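Flavodoxin (Aquifex aeolicus, PDB 2ARK) probably serves as a low-potential electron donor to a number of redox enzymes, with FMN as its cofactor. Local coordinates at residues A[7-12]-A[20-25]; A[30-35]-A[160-165]; A[95-98]-A[103-106]; A[123-128]-A[133-138]; A[146-149]-A[154-157]. All coordinates share one frame; numbering follows the deposited sequence.

Contact 1: A[7-12]-A[20-25]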
# COMPACT_ATOMS: atom_id res chain seq x y z
N VAL A 7 -17.99 16.46 -12.89
CA VAL A 7 -17.14 16.12 -11.73
C VAL A 7 -17.96 15.94 -10.43
O VAL A 7 -18.78 16.78 -10.05
CB VAL A 7 -16.00 17.17 -11.57
CG1 VAL A 7 -15.27 17.03 -10.23
CG2 VAL A 7 -14.99 17.04 -12.70
N LEU A 8 -17.73 14.82 -9.76
CA LEU A 8 -18.36 14.52 -8.46
C LEU A 8 -17.31 14.67 -7.38
O LEU A 8 -16.27 14.00 -7.41
CB LEU A 8 -18.90 13.09 -8.42
CG LEU A 8 -20.09 12.66 -7.56
CD1 LEU A 8 -19.87 11.24 -7.05
CD2 LEU A 8 -20.55 13.60 -6.37
N VAL A 9 -17.57 15.55 -6.43
CA VAL A 9 -16.75 15.60 -5.23
C VAL A 9 -17.61 15.00 -4.13
O VAL A 9 -18.63 15.55 -3.77
CB VAL A 9 -16.27 17.03 -4.88
CG1 VAL A 9 -15.32 17.01 -3.65
CG2 VAL A 9 -15.58 17.64 -6.07
N ILE A 10 -17.20 13.84 -3.63
CA ILE A 10 -17.98 13.15 -2.61
C ILE A 10 -17.06 12.98 -1.39
O ILE A 10 -15.91 12.64 -1.56
CB ILE A 10 -18.55 11.81 -3.18
CG1 ILE A 10 -19.48 11.14 -2.20
CG2 ILE A 10 -17.43 10.81 -3.63
CD1 ILE A 10 -19.64 9.61 -2.55
N TYR A 11 -17.54 13.28 -0.17
CA TYR A 11 -16.65 13.26 1.03
C TYR A 11 -17.38 12.72 2.26
O TYR A 11 -18.60 12.85 2.38
CB TYR A 11 -16.04 14.65 1.32
CG TYR A 11 -17.12 15.62 1.72
CD1 TYR A 11 -17.42 15.85 3.05
CD2 TYR A 11 -17.91 16.24 0.75
CE1 TYR A 11 -18.48 16.69 3.41
CE2 TYR A 11 -18.94 17.08 1.09
CZ TYR A 11 -19.22 17.31 2.42
OH TYR A 11 -20.26 18.13 2.75
N ASP A 12 -16.62 12.09 3.15
CA ASP A 12 -17.02 11.88 4.52
C ASP A 12 -16.22 12.85 5.38
O ASP A 12 -15.22 13.42 4.92
CB ASP A 12 -16.76 10.43 4.93
CG ASP A 12 -17.49 10.04 6.22
OD1 ASP A 12 -18.23 10.87 6.77
OD2 ASP A 12 -17.31 8.92 6.72
N LYS A 20 -14.13 21.06 4.45
CA LYS A 20 -13.42 22.24 3.98
C LYS A 20 -12.48 21.92 2.79
O LYS A 20 -12.47 22.65 1.79
CB LYS A 20 -12.68 22.93 5.13
CG LYS A 20 -13.58 23.88 5.97
CD LYS A 20 -14.60 23.09 6.83
CE LYS A 20 -16.03 23.76 6.98
NZ LYS A 20 -17.10 22.77 7.47
N MSE A 21 -11.74 20.80 2.86
CA MSE A 21 -10.99 20.31 1.69
C MSE A 21 -11.88 20.08 0.48
O MSE A 21 -11.51 20.45 -0.61
CB MSE A 21 -10.27 19.01 1.97
CG MSE A 21 -9.28 19.07 3.10
SE MSE A 21 -8.34 17.36 3.30
CE MSE A 21 -6.99 17.55 1.82
N ALA A 22 -13.04 19.48 0.68
CA ALA A 22 -13.95 19.08 -0.42
C ALA A 22 -14.48 20.28 -1.17
O ALA A 22 -14.66 20.24 -2.39
CB ALA A 22 -15.09 18.28 0.13
N GLU A 23 -14.70 21.36 -0.41
CA GLU A 23 -15.24 22.59 -0.97
C GLU A 23 -14.19 23.24 -1.87
O GLU A 23 -14.53 23.80 -2.91
CB GLU A 23 -15.67 23.54 0.13
CG GLU A 23 -16.97 23.19 0.79
CD GLU A 23 -17.19 23.95 2.10
OE1 GLU A 23 -16.24 24.58 2.62
OE2 GLU A 23 -18.33 23.94 2.62
N LEU A 24 -12.93 23.14 -1.45
CA LEU A 24 -11.80 23.69 -2.19
C LEU A 24 -11.47 22.87 -3.42
O LEU A 24 -11.12 23.44 -4.46
CB LEU A 24 -10.58 23.79 -1.28
CG LEU A 24 -10.66 24.95 -0.27
CD1 LEU A 24 -9.72 24.73 0.92
CD2 LEU A 24 -10.46 26.32 -0.93
N VAL A 25 -11.59 21.54 -3.32
CA VAL A 25 -11.47 20.66 -4.49
C VAL A 25 -12.53 21.04 -5.55
O VAL A 25 -12.22 21.17 -6.74
CB VAL A 25 -11.58 19.14 -4.10
CG1 VAL A 25 -11.58 18.25 -5.34
CG2 VAL A 25 -10.46 18.74 -3.18

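Contact 2: A[30-35]-A[160-165]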
# COMPACT_ATOMS: atom_id res chain seq x y z
N ARG A 30 -14.39 23.70 -10.64
CA ARG A 30 -15.27 24.69 -11.24
C ARG A 30 -14.46 25.76 -11.95
O ARG A 30 -14.98 26.45 -12.83
CB ARG A 30 -16.20 25.32 -10.19
CG ARG A 30 -17.34 24.41 -9.74
CD ARG A 30 -18.42 25.19 -9.00
NE ARG A 30 -18.22 25.11 -7.57
CZ ARG A 30 -18.93 24.34 -6.74
NH1 ARG A 30 -18.63 24.33 -5.45
NH2 ARG A 30 -19.95 23.58 -7.20
N SER A 31 -13.18 25.87 -11.59
CA SER A 31 -12.32 26.94 -12.11
C SER A 31 -11.96 26.71 -13.58
O SER A 31 -11.65 27.65 -14.29
CB SER A 31 -11.08 27.17 -11.22
OG SER A 31 -10.01 26.28 -11.55
N LEU A 32 -12.02 25.45 -14.01
CA LEU A 32 -11.86 25.11 -15.43
C LEU A 32 -13.18 25.34 -16.13
O LEU A 32 -14.10 24.55 -15.95
CB LEU A 32 -11.48 23.64 -15.61
CG LEU A 32 -10.51 23.18 -16.73
CD1 LEU A 32 -11.06 21.95 -17.43
CD2 LEU A 32 -10.11 24.26 -17.73
N GLU A 33 -13.28 26.39 -16.95
CA GLU A 33 -14.49 26.69 -17.69
C GLU A 33 -15.11 25.46 -18.38
O GLU A 33 -14.39 24.64 -18.98
CB GLU A 33 -14.21 27.77 -18.73
CG GLU A 33 -14.75 29.17 -18.37
CD GLU A 33 -14.03 30.30 -19.14
OE1 GLU A 33 -12.78 30.40 -19.04
OE2 GLU A 33 -14.71 31.09 -19.86
N GLY A 34 -16.43 25.35 -18.29
CA GLY A 34 -17.17 24.25 -18.93
C GLY A 34 -17.03 22.92 -18.19
O GLY A 34 -17.16 21.85 -18.80
N THR A 35 -16.73 23.00 -16.90
CA THR A 35 -16.79 21.86 -16.01
C THR A 35 -17.93 22.08 -15.04
O THR A 35 -18.05 23.14 -14.40
CB THR A 35 -15.48 21.66 -15.23
OG1 THR A 35 -14.39 21.57 -16.15
CG2 THR A 35 -15.55 20.40 -14.36
N ARG A 160 -6.88 19.57 -11.69
CA ARG A 160 -6.30 18.50 -12.48
C ARG A 160 -7.34 17.44 -12.84
O ARG A 160 -7.33 16.91 -13.95
CB ARG A 160 -5.06 17.90 -11.79
CG ARG A 160 -4.17 17.00 -12.68
CD ARG A 160 -3.60 17.66 -13.96
NE ARG A 160 -3.23 19.07 -13.78
CZ ARG A 160 -2.14 19.51 -13.12
NH1 ARG A 160 -1.29 18.66 -12.56
NH2 ARG A 160 -1.92 20.81 -13.03
N LEU A 161 -8.25 17.15 -11.91
CA LEU A 161 -9.38 16.26 -12.19
C LEU A 161 -10.18 16.77 -13.37
O LEU A 161 -10.47 16.01 -14.30
CB LEU A 161 -10.29 16.16 -10.98
CG LEU A 161 -11.10 14.90 -10.69
CD1 LEU A 161 -12.33 15.29 -9.92
CD2 LEU A 161 -11.44 14.01 -11.91
N ALA A 162 -10.51 18.06 -13.35
CA ALA A 162 -11.35 18.67 -14.38
C ALA A 162 -10.60 18.70 -15.71
O ALA A 162 -11.20 18.48 -16.78
CB ALA A 162 -11.76 20.07 -13.98
N GLU A 163 -9.30 18.96 -15.64
CA GLU A 163 -8.41 18.93 -16.79
C GLU A 163 -8.27 17.54 -17.41
O GLU A 163 -8.29 17.41 -18.61
CB GLU A 163 -7.06 19.48 -16.38
CG GLU A 163 -7.07 21.00 -16.19
CD GLU A 163 -5.77 21.55 -15.53
OE1 GLU A 163 -5.06 20.74 -14.87
OE2 GLU A 163 -5.50 22.77 -15.66
N TRP A 164 -8.17 16.48 -16.59
CA TRP A 164 -8.09 15.12 -17.15
C TRP A 164 -9.44 14.73 -17.79
O TRP A 164 -9.47 14.09 -18.85
CB TRP A 164 -7.70 14.08 -16.09
CG TRP A 164 -6.28 14.12 -15.57
CD1 TRP A 164 -5.89 13.73 -14.34
CD2 TRP A 164 -5.08 14.56 -16.25
NE1 TRP A 164 -4.53 13.89 -14.19
CE2 TRP A 164 -4.00 14.39 -15.34
CE3 TRP A 164 -4.81 15.08 -17.52
CZ2 TRP A 164 -2.68 14.73 -15.65
CZ3 TRP A 164 -3.49 15.42 -17.85
CH2 TRP A 164 -2.44 15.23 -16.90
N VAL A 165 -10.53 15.10 -17.13
CA VAL A 165 -11.87 14.93 -17.72
C VAL A 165 -11.97 15.64 -19.07
O VAL A 165 -12.45 15.07 -20.03
CB VAL A 165 -12.98 15.41 -16.78
CG1 VAL A 165 -14.32 15.60 -17.55
CG2 VAL A 165 -13.13 14.44 -15.60
O HOH W 1 -13.74 19.12 -17.36

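Contact 3: A[95-98]-A[103-106]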
# COMPACT_ATOMS: atom_id res chain seq x y z
N SER A 95 -7.56 13.66 1.84
CA SER A 95 -7.70 13.22 3.22
C SER A 95 -7.03 14.17 4.20
O SER A 95 -5.98 14.79 3.90
CB SER A 95 -7.08 11.81 3.40
OG SER A 95 -7.33 11.26 4.69
N SER A 96 -7.66 14.29 5.37
CA SER A 96 -7.19 15.14 6.44
C SER A 96 -6.90 14.16 7.57
O SER A 96 -7.71 13.26 7.81
CB SER A 96 -8.30 16.11 6.85
OG SER A 96 -7.92 16.92 7.95
N SER A 97 -5.77 14.34 8.24
CA SER A 97 -5.39 13.52 9.41
C SER A 97 -5.17 14.40 10.62
O SER A 97 -5.24 15.59 10.51
CB SER A 97 -4.13 12.69 9.13
OG SER A 97 -3.08 13.53 8.67
N GLY A 98 -4.91 13.78 11.76
CA GLY A 98 -4.65 14.47 13.01
C GLY A 98 -3.30 15.14 12.98
O GLY A 98 -3.08 16.16 13.63
N GLY A 103 -0.75 9.50 8.54
CA GLY A 103 -1.27 8.45 7.66
C GLY A 103 -2.18 8.95 6.58
O GLY A 103 -2.92 8.16 6.03
N ASN A 104 -2.12 10.24 6.26
CA ASN A 104 -2.96 10.81 5.21
C ASN A 104 -2.66 10.37 3.77
O ASN A 104 -3.59 10.35 2.94
CB ASN A 104 -3.12 12.33 5.31
CG ASN A 104 -1.80 13.08 5.48
OD1 ASN A 104 -1.75 14.07 6.23
ND2 ASN A 104 -0.76 12.67 4.79
N GLU A 105 -1.40 10.03 3.48
CA GLU A 105 -1.06 9.49 2.17
C GLU A 105 -1.49 8.04 2.08
O GLU A 105 -1.92 7.61 1.03
CB GLU A 105 0.42 9.63 1.82
CG GLU A 105 0.91 11.07 1.84
CD GLU A 105 2.41 11.16 1.72
OE1 GLU A 105 3.10 10.17 2.09
OE2 GLU A 105 2.92 12.20 1.25
N VAL A 106 -1.37 7.32 3.19
CA VAL A 106 -1.79 5.94 3.27
C VAL A 106 -3.33 5.86 3.16
O VAL A 106 -3.84 4.95 2.53
CB VAL A 106 -1.25 5.25 4.54
CG1 VAL A 106 -1.70 3.81 4.63
CG2 VAL A 106 0.27 5.32 4.58

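Contact 4: A[123-128]-A[133-138]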
# COMPACT_ATOMS: atom_id res chain seq x y z
N PHE A 123 -5.27 8.73 -10.29
CA PHE A 123 -4.08 9.57 -10.43
C PHE A 123 -3.87 10.39 -9.12
O PHE A 123 -4.79 10.56 -8.30
CB PHE A 123 -4.26 10.52 -11.65
CG PHE A 123 -5.31 11.56 -11.43
CD1 PHE A 123 -6.67 11.27 -11.64
CD2 PHE A 123 -4.98 12.82 -10.95
CE1 PHE A 123 -7.65 12.25 -11.41
CE2 PHE A 123 -5.97 13.79 -10.72
CZ PHE A 123 -7.29 13.49 -10.93
N GLY A 124 -2.64 10.89 -8.98
CA GLY A 124 -2.30 11.96 -8.04
C GLY A 124 -1.68 13.10 -8.85
O GLY A 124 -1.68 13.05 -10.09
N VAL A 125 -1.16 14.12 -8.17
CA VAL A 125 -0.68 15.33 -8.85
C VAL A 125 0.77 15.65 -8.57
O VAL A 125 1.20 15.65 -7.43
CB VAL A 125 -1.57 16.57 -8.51
CG1 VAL A 125 -1.01 17.82 -9.14
CG2 VAL A 125 -2.99 16.35 -8.98
N THR A 126 1.53 15.92 -9.62
CA THR A 126 2.96 16.24 -9.49
C THR A 126 3.21 17.66 -8.99
O THR A 126 4.19 17.93 -8.31
CB THR A 126 3.68 16.09 -10.83
OG1 THR A 126 2.90 16.72 -11.84
CG2 THR A 126 3.88 14.61 -11.20
N ASP A 127 2.32 18.58 -9.36
CA ASP A 127 2.45 20.00 -9.02
C ASP A 127 2.93 20.26 -7.60
O ASP A 127 2.44 19.67 -6.65
CB ASP A 127 1.12 20.74 -9.21
CG ASP A 127 0.61 20.65 -10.61
OD1 ASP A 127 1.10 19.75 -11.36
OD2 ASP A 127 -0.24 21.49 -10.97
N TYR A 128 3.92 21.14 -7.49
CA TYR A 128 4.25 21.75 -6.22
C TYR A 128 3.54 23.09 -6.11
O TYR A 128 3.68 24.00 -6.93
CB TYR A 128 5.72 21.94 -6.05
CG TYR A 128 6.43 20.76 -5.48
CD1 TYR A 128 6.52 19.55 -6.20
CD2 TYR A 128 7.07 20.85 -4.24
CE1 TYR A 128 7.22 18.45 -5.68
CE2 TYR A 128 7.79 19.77 -3.72
CZ TYR A 128 7.85 18.58 -4.44
OH TYR A 128 8.56 17.53 -3.93
N PHE A 133 5.50 21.59 -0.65
CA PHE A 133 4.13 21.17 -0.50
C PHE A 133 3.54 20.64 -1.81
O PHE A 133 3.38 21.39 -2.79
CB PHE A 133 3.26 22.28 0.13
CG PHE A 133 2.10 21.74 0.91
CD1 PHE A 133 0.88 21.48 0.28
CD2 PHE A 133 2.25 21.41 2.24
CE1 PHE A 133 -0.19 20.91 0.98
CE2 PHE A 133 1.18 20.87 2.97
CZ PHE A 133 -0.04 20.60 2.33
N THR A 134 3.19 19.35 -1.80
CA THR A 134 2.66 18.68 -2.98
C THR A 134 1.47 17.75 -2.70
O THR A 134 0.87 17.79 -1.62
CB THR A 134 3.79 18.02 -3.81
OG1 THR A 134 3.30 17.69 -5.11
CG2 THR A 134 4.39 16.79 -3.13
N LEU A 135 1.11 16.92 -3.67
CA LEU A 135 -0.12 16.14 -3.58
C LEU A 135 -0.06 14.92 -4.50
O LEU A 135 -1.02 14.59 -5.23
CB LEU A 135 -1.33 17.04 -3.86
CG LEU A 135 -1.49 17.89 -5.14
CD1 LEU A 135 -2.98 17.93 -5.55
CD2 LEU A 135 -0.90 19.31 -4.98
N HIS A 136 1.06 14.20 -4.40
CA HIS A 136 1.38 13.09 -5.29
C HIS A 136 0.39 11.93 -5.35
O HIS A 136 0.27 11.26 -6.39
CB HIS A 136 2.81 12.54 -5.01
CG HIS A 136 3.90 13.49 -5.37
ND1 HIS A 136 3.66 14.71 -5.96
CD2 HIS A 136 5.24 13.38 -5.24
CE1 HIS A 136 4.81 15.32 -6.18
NE2 HIS A 136 5.78 14.54 -5.76
N TYR A 137 -0.27 11.66 -4.22
CA TYR A 137 -1.26 10.56 -4.13
C TYR A 137 -2.66 11.09 -3.85
O TYR A 137 -3.64 10.33 -3.79
CB TYR A 137 -0.80 9.44 -3.15
CG TYR A 137 0.53 8.94 -3.65
CD1 TYR A 137 1.74 9.41 -3.10
CD2 TYR A 137 0.59 8.10 -4.75
CE1 TYR A 137 3.00 9.00 -3.64
CE2 TYR A 137 1.85 7.69 -5.32
CZ TYR A 137 3.04 8.13 -4.75
OH TYR A 137 4.26 7.72 -5.29
N GLY A 138 -2.75 12.40 -3.71
CA GLY A 138 -4.02 13.07 -3.48
C GLY A 138 -3.74 14.25 -2.58
O GLY A 138 -2.64 14.36 -2.01
O HOH W 2 -5.42 11.24 -5.73

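Contact 5: A[146-149]-A[154-157]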
# COMPACT_ATOMS: atom_id res chain seq x y z
N ARG A 146 -5.65 25.44 6.22
CA ARG A 146 -5.59 26.84 6.70
C ARG A 146 -4.61 27.67 5.90
O ARG A 146 -4.93 28.80 5.54
CB ARG A 146 -5.23 26.90 8.18
CG ARG A 146 -6.28 26.30 9.11
CD ARG A 146 -6.10 26.79 10.54
NE ARG A 146 -6.47 28.21 10.74
CZ ARG A 146 -7.37 28.91 10.02
NH1 ARG A 146 -7.60 30.19 10.30
NH2 ARG A 146 -8.05 28.33 9.01
N SER A 147 -3.43 27.13 5.65
CA SER A 147 -2.38 27.88 4.97
C SER A 147 -2.65 27.96 3.47
O SER A 147 -3.39 27.14 2.90
CB SER A 147 -0.99 27.27 5.22
OG SER A 147 -0.72 26.18 4.35
N GLU A 148 -2.05 28.97 2.86
CA GLU A 148 -2.21 29.20 1.44
C GLU A 148 -1.90 27.96 0.57
O GLU A 148 -2.67 27.62 -0.34
CB GLU A 148 -1.39 30.43 1.00
CG GLU A 148 -1.95 31.06 -0.27
CD GLU A 148 -3.49 30.90 -0.35
OE1 GLU A 148 -4.20 31.74 0.29
OE2 GLU A 148 -3.97 29.93 -1.03
N GLU A 149 -0.79 27.28 0.87
CA GLU A 149 -0.43 26.08 0.11
C GLU A 149 -1.38 24.89 0.38
O GLU A 149 -1.68 24.12 -0.54
CB GLU A 149 1.06 25.73 0.29
CG GLU A 149 1.53 25.52 1.72
CD GLU A 149 3.07 25.42 1.83
OE1 GLU A 149 3.57 24.75 2.77
OE2 GLU A 149 3.77 26.00 0.97
N CYS A 154 -5.68 21.63 -2.43
CA CYS A 154 -7.05 21.16 -2.55
C CYS A 154 -7.66 21.62 -3.84
O CYS A 154 -8.25 20.84 -4.55
CB CYS A 154 -7.91 21.66 -1.39
SG CYS A 154 -7.50 20.90 0.21
N ARG A 155 -7.50 22.89 -4.13
CA ARG A 155 -7.88 23.43 -5.40
C ARG A 155 -7.21 22.71 -6.57
O ARG A 155 -7.88 22.36 -7.55
CB ARG A 155 -7.56 24.90 -5.42
CG ARG A 155 -8.39 25.77 -4.49
CD ARG A 155 -8.23 27.26 -4.90
NE ARG A 155 -8.69 28.14 -3.83
CZ ARG A 155 -7.89 28.72 -2.94
NH1 ARG A 155 -6.57 28.57 -3.01
NH2 ARG A 155 -8.41 29.49 -1.97
N ARG A 156 -5.90 22.48 -6.47
CA ARG A 156 -5.17 21.86 -7.58
C ARG A 156 -5.69 20.47 -7.97
O ARG A 156 -5.76 20.13 -9.17
CB ARG A 156 -3.66 21.80 -7.32
CG ARG A 156 -2.86 21.39 -8.56
CD ARG A 156 -3.04 22.45 -9.70
NE ARG A 156 -2.93 23.78 -9.12
CZ ARG A 156 -1.79 24.45 -8.99
NH1 ARG A 156 -1.80 25.63 -8.42
NH2 ARG A 156 -0.65 23.95 -9.44
N LEU A 157 -6.03 19.66 -6.95
CA LEU A 157 -6.64 18.37 -7.18
C LEU A 157 -7.86 18.43 -8.09
O LEU A 157 -7.92 17.71 -9.08
CB LEU A 157 -6.99 17.69 -5.86
CG LEU A 157 -7.39 16.21 -6.07
CD1 LEU A 157 -6.16 15.27 -6.44
CD2 LEU A 157 -8.16 15.71 -4.89
O HOH W 3 -6.92 31.34 0.02

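Contact 1: A[7-12]-A[20-25]
Ala22 meets two side chains of the strand, Tyr11 and Val9. Its CB lies 3.5 Å from CD2 of Tyr11 and nearly as close to CG, near the root of the ring. The methyl approaches the ring obliquely. With chi1 at 65°, the Tyr11 ring lies between its own backbone N and carbonyl carbon, and CD2 is turned to the helix. Val9 meets the same residue. CG1 of Val9 is 3.5 Å from Ala22 O and 4.0 Å from Ala22 CB. One turn further on, Val25 takes up the other branch of Val9. CG2 of Val9 and CG1 of Val25 are 4.1 Å apart, an ordinary methyl contact. Val9 thus straddles one turn of the helix, with a branch for each of two residues.

Strand 7-11 and helix 20-25 run antiparallel at 174°, and their axes come within 8.7 Å. This is the first strand and helix of the beta-alpha-beta unit that opens the flavodoxin fold. Phe94 of strand 90-97 also touches Val9 and Ala22. The loop joining the two segments is, in flavodoxins, the one that holds the FMN phosphate. The side chains meet by apolar contacts alone. The small Ala22 probably lets the helix sit close to the strand, and the fit rests on shape rather than on polar bonds.

Contact 2: A[30-35]-A[160-165]
Leu32 lies against the helix at Ala162 and Glu163. Its CB is 3.9 Å from CB of Ala162. Its CD1 reaches further, to 3.5 Å from Ala162 O. The middle of the side chain passes Glu163, with CG of Leu32 4.1 Å from CG of Glu163. The Glu163 carboxylate turns to Arg160 on its own helix. Its OE1 takes a straight bond from Arg160 NE at 2.7 Å (171°), in the plane of the guanidinium. Arg160 has a second acidic partner in Asp127.

From Leu32 the chain makes a type II beta turn to Thr35. Gly34 takes the positive phi of this turn. At Thr35 the strand 35-41 begins. OG1 of Thr35 donates to Leu32 O at 3.0 Å, tilted from the carbonyl plane, and ties the turn together. CG2 and OG1 of Thr35 both touch the methyl of Ala162. OG1 also accepts from a water at 2.8 Å, and the same water donates to Ala162 O at 2.7 Å. A valine in its place would lose the hydroxyl, and this would probably leave the water without one of its mates and the carbonyl of Leu32 without its side-chain donor.

The contact joins the turn between helix 17-30 and strand 35-41 to helix 148-168 of the flavodoxin fold. Thr35 CG2 also packs on Val7. The direct touches are van der Waals contacts, while a water that gives a proton to each side makes a polar link between the two segments.

Contact 3: A[95-98]-A[103-106]
With chi1 at 54° in Ser97 and 49° in Asn104, each polar group is folded over its own backbone, between N and the carbonyl carbon, and the two groups face each other. Ser97 OG comes to 2.8 Å from Asn104 OD1. The serine has one hydroxyl proton, and it can serve either this oxygen or Gly99 O in the following loop. Ser97 OG is therefore held between the helix start and the loop. The methylenes follow the polar groups, with CB of Ser97 4.0 Å from CB of Asn104.

Ser95 comes at the same residue from further back on the strand. Its CB is 3.8 Å from Asn104 O, a plain van der Waals touch. Its hydroxyl is used on another strand and the loop after it, by Ser60 O and Thr62 OG1. Gly103 stands at the N-cap of the helix. Its positive phi of 114° would press a CB against the carbonyl of the residue before, so the position suits glycine. The backbone N of Gly103 bonds to Glu105 OE2 of a neighbouring subunit.

The pair closes the short loop from the end of strand 90-97 into helix 104-117, inside a beta-alpha-beta unit of the flavodoxin fold. In flavodoxins the loop here borders the flavin. Strand 90-97 lies between strand 55-61 and the last strand segments of the sheet, and Ser96, on its other face, packs against Met21 of helix 17-30.

Contact 4: A[123-128]-A[133-138]
Tyr128 lays one face of its ring over Thr134, with CB of Thr134 3.9 Å from the ring centroid, a CH-pi contact. The two residues belong to an antiparallel excursion that splits the last strand of the flavodoxin sheet. Strand 121-128 and strand 139-142 both pair with strand 90-97, and the chain between them folds back. This recalls the interrupted last strand of long-chain flavodoxins.

Thr134 sits in the corner formed by two rings. Its CG2 lies over a face of the His136 ring, toward the rim. Its OG1, anti to the backbone N (chi1 -165°), is turned to segment 123-128 and donates to Asp127 O at 2.7 Å, from above the carbonyl plane. The Tyr128 and His136 rings meet obliquely, planes at 72°, with CE1 of Tyr128 4.0 Å from CE1 of His136. Without the Tyr128 ring, as with an alanine here, the methine of Thr134 would probably lose its cover on this side and His136 one neighbour. His136 ND1 gives its proton to Val125 O at 3.0 Å (157°), slightly out of the ring plane.

Val125 and Leu135 point the same way, side by side, and CD1 of Leu135 presses on CB of Val125 at 3.5 Å. Leu135 O is gripped twice, by Val125 N and Gly138 N, from opposite faces of its plane. Neighbouring subunits cover parts of the excursion, and Tyr137 OH bonds to Asn117 of one of them. At the far end a single water donates to Phe123 O at 2.7 Å and to Tyr137 O at 2.8 Å.

Contact 5: A[146-149]-A[154-157]
Glu148 turns its carboxylate to the edge of the Arg155 guanidinium. OE2 of Glu148 is 3.5 Å from NH1 of Arg155, a long salt bridge. The oxygen lies in the guanidinium plane, and the two flat groups are nearly coplanar, 18° apart. CB of Glu148 points away from Arg155. The side chain returns because CG is anti to the backbone N (chi1 -156°) and the chain then bends at chi2 (33°). Arg155 comes from the other end, extended from CG to NE.

A water closes a second path between the groups. It donates to Glu148 OE1 at 2.8 Å and accepts from Arg155 NH2 at 3.1 Å. The water too lies in the guanidinium plane. Each oxygen of the carboxylate thus faces a different nitrogen, one directly and one through water.

Both residues are on helix 148-168, the last long helix of the flavodoxin fold, seven residues or about two turns apart. The helix starts with a capping box. Ser147 is the N-cap, its OG takes a backbone N-H of the first turn, and Glu150 OE1 accepts from Ser147 N. Glu148 therefore sits in the first turn, where a negative charge would probably be eased by the helix dipole. The pair is at the surface. Arg155 has stronger acidic partners nearby: NE pairs with Glu27 on helix 17-30, and NH1 with Glu152 on its own helix.

Contacts 2 and 5 share helix 148-168, their centres about 16 Å apart. Contact 1 lies beside contact 5, where CB of Leu24 is 3.4 Å from CB of Cys154. It touches contact 2 where CG1 of Val7 is 3.4 Å from CD1 of Leu161. Asp127 of contact 4 joins three contacts: its OD2 is 2.7 Å from Arg160 NH2 of contact 2 and 2.9 Å from Arg156 NH2 of contact 5. Contact 3 meets contact 1 through Met21, whose SE is 3.5 Å from Ser95 O. By analogy with other flavodoxins, the loops closed by contacts 1 and 3 probably border the FMN site. Contact 2 lies on the opposite side of the chain's centre from contact 3, their centres about 25 Å apart.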